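DegV family protein (PDB 3FDJ) is of unknown function but, as a member of the DegV family, probably binds a fatty acid. Local coordinates at residues D66-A71 with V80-A85; N92-A97 with V110-S115. All blocks are in the same frame, centred on the assembly; numbering follows the deposited sequence.

How the interactions relate
Interaction 1 and interaction 2 are adjacent parts of one layered packing, their centres about 6 Å apart. Helix 90-102 packs directly on strand 109-114, whereas helix 65-72 reaches strand 77-82 through one long side chain. The two strands are parallel neighbours in the same mixed sheet: Val80 O and Ile113 N, 2.7 Å apart, probably form one of the hydrogen bonds that join them. The helices also meet, with Trp68 CB 3.3 Å from Ala97 CB. Strand 77-82, which ends interaction 1, leads in the chain to helix 90-102, which begins interaction 2. Neither includes a residue of the sodium site seen in the crystal, which is formed by Lys160, Ala179 and Ile184.

Interaction 1 (D66-A71 with V80-A85); sequences DAWLEA and VVTITA
Trp68 reaches from helix 65-72 to Val80 and Thr82 on strand 77-82, and it is the only residue of 66-71 to touch 80-85. The benzene half of the ring does the touching. CZ3 of Trp68 meets CG1 of Val80 at 3.5 Å, while CH2 of the indole lies 4.1 Å from the same methyl group. Val80 meets this outer corner of the ring at a slant. CG1 stands anti to the backbone N of Val80 (chi1 -172°), which puts this branch against the indole. Two residues further on, CG2 of Thr82 comes within 4.2 Å of CH2 of Trp68, a looser contact that extends the packing along the strand. The closest CA atoms, those of Trp68 and Val80, are still 9.5 Å apart, and the large ring bridges this gap.

The polar groups turn to other partners. Thr82 presents its methyl group to the indole and uses OG1 to donate to O of Ile83 at 3.1 Å, from above the carbonyl plane. Trp68 NE1 is hydrogen-bonded to Ser93 OG on helix 90-102, a bond that probably limits rotation of the buried ring.

Val7 on strand 5-9 and Val25 on strand 21-30 also touch the Trp68 side chain, and Ala97 of helix 90-102 packs beside it. The arrangement is that of a layered alpha/beta fold, in which a large aromatic side chain from a covering helix fills the interface between that helix, its neighbour and the parallel strands of the sheet.

Interaction 2 (N92-A97 with V110-S115); sequences NSAMAA and VRVIDS
Val112, on strand 109-114, has the most surface buried here, and it packs against two successive residues of helix 90-102. Its branches are divided between them. CG1, anti to the backbone N of Val112 (chi1 -178°), meets CB of Ala94 at 3.9 Å; CG2 turns to Met95, a selenomethionine whose SE atom is 3.9 Å away. The same selenium lies 3.8 Å from CB of Val112, and the Met95 side chain runs at a slant to the valine.

Met95 gets there by folding. Its chain bends at both chi2 and chi3 (-70° and -69°), bringing the selenium back over the valine instead of extending past it. The CB of Ala94 points toward the strand, and its small side chain is consistent with the close approach of the backbones, nearest at Met95 CA and Val112 CA, 6.7 Å apart. Ala94 also touches Trp68 and Thr82, which links the contact to the neighbouring helix and strand.

Next to Val112 in the strand, Arg111 points away from the helix. Its NE donates to Val112 O at 2.9 Å from well above the carbonyl plane, and its NH2 forms salt bridges with Asp143 and Asp147 of helix 139-150.

In the beta-alpha-beta unit of strand 77-82, helix 90-102 and strand 109-114, the helix thus packs on the second of two parallel neighbouring strands through a wholly apolar contact, held by dispersion and the burial of Val112 and Ala94 beside the partly exposed Met95, while the charge of Arg111 is engaged by a different helix.

Interaction 1 (D66-A71 with V80-A85)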
loop_
_atom_site.group_PDB
_atom_site.type_symbol
_atom_site.label_atom_id
_atom_site.label_comp_id
_atom_site.label_asym_id
_atom_site.label_seq_id
_atom_site.Cartn_x
_atom_site.Cartn_y
_atom_site.Cartn_z
ATOM N N ASP A 66 0.205 -13.719 -16.632
ATOM C CA ASP A 66 1.457 -14.487 -16.653
ATOM C C ASP A 66 2.379 -14.166 -15.465
ATOM O O ASP A 66 3.000 -15.066 -14.899
ATOM C CB ASP A 66 2.225 -14.271 -17.968
ATOM C CG ASP A 66 1.616 -15.024 -19.146
ATOM O OD1 ASP A 66 0.955 -16.062 -18.931
ATOM O OD2 ASP A 66 1.803 -14.577 -20.296
ATOM N N ALA A 67 2.463 -12.891 -15.090
ATOM C CA ALA A 67 3.273 -12.473 -13.932
ATOM C C ALA A 67 2.737 -13.037 -12.626
ATOM O O ALA A 67 3.500 -13.464 -11.745
ATOM C CB ALA A 67 3.343 -10.938 -13.854
ATOM N N TRP A 68 1.414 -13.033 -12.471
ATOM C CA TRP A 68 0.813 -13.663 -11.295
ATOM C C TRP A 68 1.135 -15.146 -11.262
ATOM O O TRP A 68 1.531 -15.663 -10.233
ATOM C CB TRP A 68 -0.693 -13.484 -11.275
ATOM C CG TRP A 68 -1.194 -12.116 -10.965
ATOM C CD1 TRP A 68 -1.875 -11.277 -11.823
ATOM C CD2 TRP A 68 -1.123 -11.426 -9.719
ATOM N NE1 TRP A 68 -2.217 -10.116 -11.178
ATOM C CE2 TRP A 68 -1.772 -10.180 -9.887
ATOM C CE3 TRP A 68 -0.574 -11.730 -8.472
ATOM C CZ2 TRP A 68 -1.861 -9.239 -8.859
ATOM C CZ3 TRP A 68 -0.676 -10.801 -7.464
ATOM C CH2 TRP A 68 -1.329 -9.579 -7.657
ATOM N N LEU A 69 0.961 -15.839 -12.380
ATOM C CA LEU A 69 1.200 -17.287 -12.407
ATOM C C LEU A 69 2.629 -17.622 -12.053
ATOM O O LEU A 69 2.870 -18.557 -11.298
ATOM C CB LEU A 69 0.824 -17.886 -13.767
ATOM C CG LEU A 69 -0.677 -17.860 -14.074
ATOM C CD1 LEU A 69 -0.924 -18.384 -15.510
ATOM C CD2 LEU A 69 -1.470 -18.704 -13.057
ATOM N N GLU A 70 3.568 -16.836 -12.572
ATOM C CA GLU A 70 4.983 -17.010 -12.235
ATOM C C GLU A 70 5.164 -16.875 -10.721
ATOM O O GLU A 70 5.856 -17.678 -10.100
ATOM C CB GLU A 70 5.842 -15.983 -12.968
ATOM C CG GLU A 70 7.335 -16.140 -12.745
ATOM C CD GLU A 70 8.177 -15.154 -13.551
ATOM O OE1 GLU A 70 7.872 -13.935 -13.557
ATOM O OE2 GLU A 70 9.164 -15.608 -14.161
ATOM N N ALA A 71 4.496 -15.900 -10.119
ATOM C CA ALA A 71 4.653 -15.641 -8.687
ATOM C C ALA A 71 4.044 -16.715 -7.808
ATOM O O ALA A 71 4.487 -16.922 -6.681
ATOM C CB ALA A 71 4.062 -14.287 -8.317
ATOM N N VAL A 80 -2.874 -14.152 -1.536
ATOM C CA VAL A 80 -2.508 -13.054 -2.426
ATOM C C VAL A 80 -3.115 -11.782 -1.892
ATOM O O VAL A 80 -4.339 -11.726 -1.706
ATOM C CB VAL A 80 -3.032 -13.296 -3.854
ATOM C CG1 VAL A 80 -2.471 -12.225 -4.802
ATOM C CG2 VAL A 80 -2.663 -14.710 -4.361
ATOM N N VAL A 81 -2.301 -10.753 -1.639
ATOM C CA VAL A 81 -2.836 -9.465 -1.164
ATOM C C VAL A 81 -2.753 -8.448 -2.293
ATOM O O VAL A 81 -1.711 -8.312 -2.935
ATOM C CB VAL A 81 -2.082 -8.977 0.082
ATOM C CG1 VAL A 81 -2.675 -7.636 0.605
ATOM C CG2 VAL A 81 -2.128 -10.059 1.188
ATOM N N THR A 82 -3.862 -7.778 -2.578
ATOM C CA THR A 82 -3.887 -6.802 -3.656
ATOM C C THR A 82 -4.264 -5.411 -3.160
ATOM O O THR A 82 -4.899 -5.245 -2.137
ATOM C CB THR A 82 -4.859 -7.165 -4.822
ATOM O OG1 THR A 82 -6.219 -6.944 -4.436
ATOM C CG2 THR A 82 -4.685 -8.648 -5.304
ATOM N N ILE A 83 -3.831 -4.414 -3.915
ATOM C CA ILE A 83 -4.289 -3.040 -3.765
ATOM C C ILE A 83 -5.810 -3.008 -3.995
ATOM O O ILE A 83 -6.376 -3.857 -4.702
ATOM C CB ILE A 83 -3.505 -2.130 -4.745
ATOM C CG1 ILE A 83 -3.953 -0.646 -4.686
ATOM C CG2 ILE A 83 -3.622 -2.670 -6.136
ATOM C CD1 ILE A 83 -2.919 0.291 -5.309
ATOM N N THR A 84 -6.467 -2.050 -3.353
ATOM C CA THR A 84 -7.906 -1.896 -3.402
ATOM C C THR A 84 -8.552 -2.107 -4.778
ATOM O O THR A 84 -8.174 -1.505 -5.805
ATOM C CB THR A 84 -8.330 -0.520 -2.841
ATOM O OG1 THR A 84 -9.745 -0.381 -2.989
ATOM C CG2 THR A 84 -7.598 0.631 -3.542
ATOM N N ALA A 85 -9.558 -2.972 -4.779
ATOM C CA ALA A 85 -10.373 -3.184 -5.962
ATOM C C ALA A 85 -11.176 -1.926 -6.286
ATOM O O ALA A 85 -11.696 -1.778 -7.388
ATOM C CB ALA A 85 -11.308 -4.365 -5.738
#

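Interaction 2 (N92-A97 with V110-S115)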
loop_
_atom_site.group_PDB
_atom_site.type_symbol
_atom_site.label_atom_id
_atom_site.label_comp_id
_atom_site.label_asym_id
_atom_site.label_seq_id
_atom_site.Cartn_x
_atom_site.Cartn_y
_atom_site.Cartn_z
ATOM N N ASN A 92 -8.953 -7.890 -9.846
ATOM C CA ASN A 92 -9.506 -8.686 -10.921
ATOM C C ASN A 92 -8.430 -9.511 -11.643
ATOM O O ASN A 92 -8.690 -10.675 -12.004
ATOM C CB ASN A 92 -10.253 -7.833 -11.942
ATOM C CG ASN A 92 -11.548 -7.276 -11.426
ATOM O OD1 ASN A 92 -12.078 -7.714 -10.377
ATOM N ND2 ASN A 92 -12.106 -6.303 -12.180
ATOM N N SER A 93 -7.248 -8.915 -11.880
ATOM C CA SER A 93 -6.172 -9.632 -12.578
ATOM C C SER A 93 -5.719 -10.834 -11.740
ATOM O O SER A 93 -5.427 -11.917 -12.282
ATOM C CB SER A 93 -4.981 -8.701 -12.944
ATOM O OG SER A 93 -4.234 -8.253 -11.821
ATOM N N ALA A 94 -5.661 -10.635 -10.425
ATOM C CA ALA A 94 -5.271 -11.713 -9.504
ATOM C C ALA A 94 -6.339 -12.827 -9.471
ATOM O O ALA A 94 -6.007 -14.012 -9.416
ATOM C CB ALA A 94 -5.017 -11.163 -8.095
HETATM N N MSE A 95 -7.612 -12.437 -9.484
HETATM C CA MSE A 95 -8.709 -13.426 -9.556
HETATM C C MSE A 95 -8.679 -14.199 -10.870
HETATM O O MSE A 95 -8.928 -15.412 -10.886
HETATM C CB MSE A 95 -10.067 -12.762 -9.352
HETATM C CG MSE A 95 -10.300 -12.226 -7.970
HETATM SE SE MSE A 95 -10.514 -13.680 -6.709
HETATM C CE MSE A 95 -12.233 -14.409 -7.252
ATOM N N ALA A 96 -8.367 -13.521 -11.966
ATOM C CA ALA A 96 -8.243 -14.183 -13.254
ATOM C C ALA A 96 -7.090 -15.200 -13.251
ATOM O O ALA A 96 -7.216 -16.328 -13.759
ATOM C CB ALA A 96 -8.068 -13.119 -14.381
ATOM N N ALA A 97 -5.968 -14.809 -12.662
ATOM C CA ALA A 97 -4.822 -15.707 -12.548
ATOM C C ALA A 97 -5.128 -16.897 -11.618
ATOM O O ALA A 97 -4.723 -18.024 -11.905
ATOM C CB ALA A 97 -3.583 -14.915 -12.055
ATOM N N VAL A 110 -6.159 -21.072 -2.968
ATOM C CA VAL A 110 -5.674 -19.735 -3.189
ATOM C C VAL A 110 -6.709 -18.747 -2.736
ATOM O O VAL A 110 -7.859 -18.805 -3.178
ATOM C CB VAL A 110 -5.370 -19.489 -4.689
ATOM C CG1 VAL A 110 -4.792 -18.081 -4.900
ATOM C CG2 VAL A 110 -4.390 -20.569 -5.234
ATOM N N ARG A 111 -6.321 -17.836 -1.858
ATOM C CA ARG A 111 -7.236 -16.800 -1.383
ATOM C C ARG A 111 -6.675 -15.488 -1.855
ATOM O O ARG A 111 -5.518 -15.164 -1.544
ATOM C CB ARG A 111 -7.349 -16.807 0.139
ATOM C CG ARG A 111 -7.938 -15.507 0.721
ATOM C CD ARG A 111 -9.409 -15.285 0.327
ATOM N NE ARG A 111 -9.812 -13.886 0.546
ATOM C CZ ARG A 111 -10.102 -13.333 1.731
ATOM N NH1 ARG A 111 -10.458 -12.065 1.778
ATOM N NH2 ARG A 111 -10.071 -14.029 2.865
ATOM N N VAL A 112 -7.474 -14.753 -2.621
ATOM C CA VAL A 112 -7.099 -13.397 -3.025
ATOM C C VAL A 112 -7.795 -12.435 -2.060
ATOM O O VAL A 112 -9.022 -12.500 -1.901
ATOM C CB VAL A 112 -7.464 -13.084 -4.466
ATOM C CG1 VAL A 112 -6.992 -11.673 -4.825
ATOM C CG2 VAL A 112 -6.874 -14.122 -5.463
ATOM N N ILE A 113 -6.983 -11.589 -1.422
ATOM C CA ILE A 113 -7.435 -10.600 -0.429
ATOM C C ILE A 113 -7.391 -9.212 -1.047
ATOM O O ILE A 113 -6.321 -8.684 -1.356
ATOM C CB ILE A 113 -6.570 -10.605 0.849
ATOM C CG1 ILE A 113 -6.538 -11.990 1.483
ATOM C CG2 ILE A 113 -7.092 -9.537 1.851
ATOM C CD1 ILE A 113 -5.485 -12.111 2.577
ATOM N N ASP A 114 -8.572 -8.635 -1.249
ATOM C CA ASP A 114 -8.689 -7.223 -1.593
ATOM C C ASP A 114 -8.386 -6.481 -0.301
ATOM O O ASP A 114 -9.160 -6.548 0.645
ATOM C CB ASP A 114 -10.107 -6.910 -2.060
ATOM C CG ASP A 114 -10.366 -5.409 -2.259
ATOM O OD1 ASP A 114 -9.415 -4.613 -2.211
ATOM O OD2 ASP A 114 -11.550 -5.055 -2.442
ATOM N N SER A 115 -7.255 -5.797 -0.254
ATOM C CA SER A 115 -6.862 -5.081 0.962
ATOM C C SER A 115 -7.752 -3.902 1.269
ATOM O O SER A 115 -7.687 -3.399 2.385
ATOM C CB SER A 115 -5.427 -4.575 0.872
ATOM O OG SER A 115 -5.286 -3.546 -0.098
#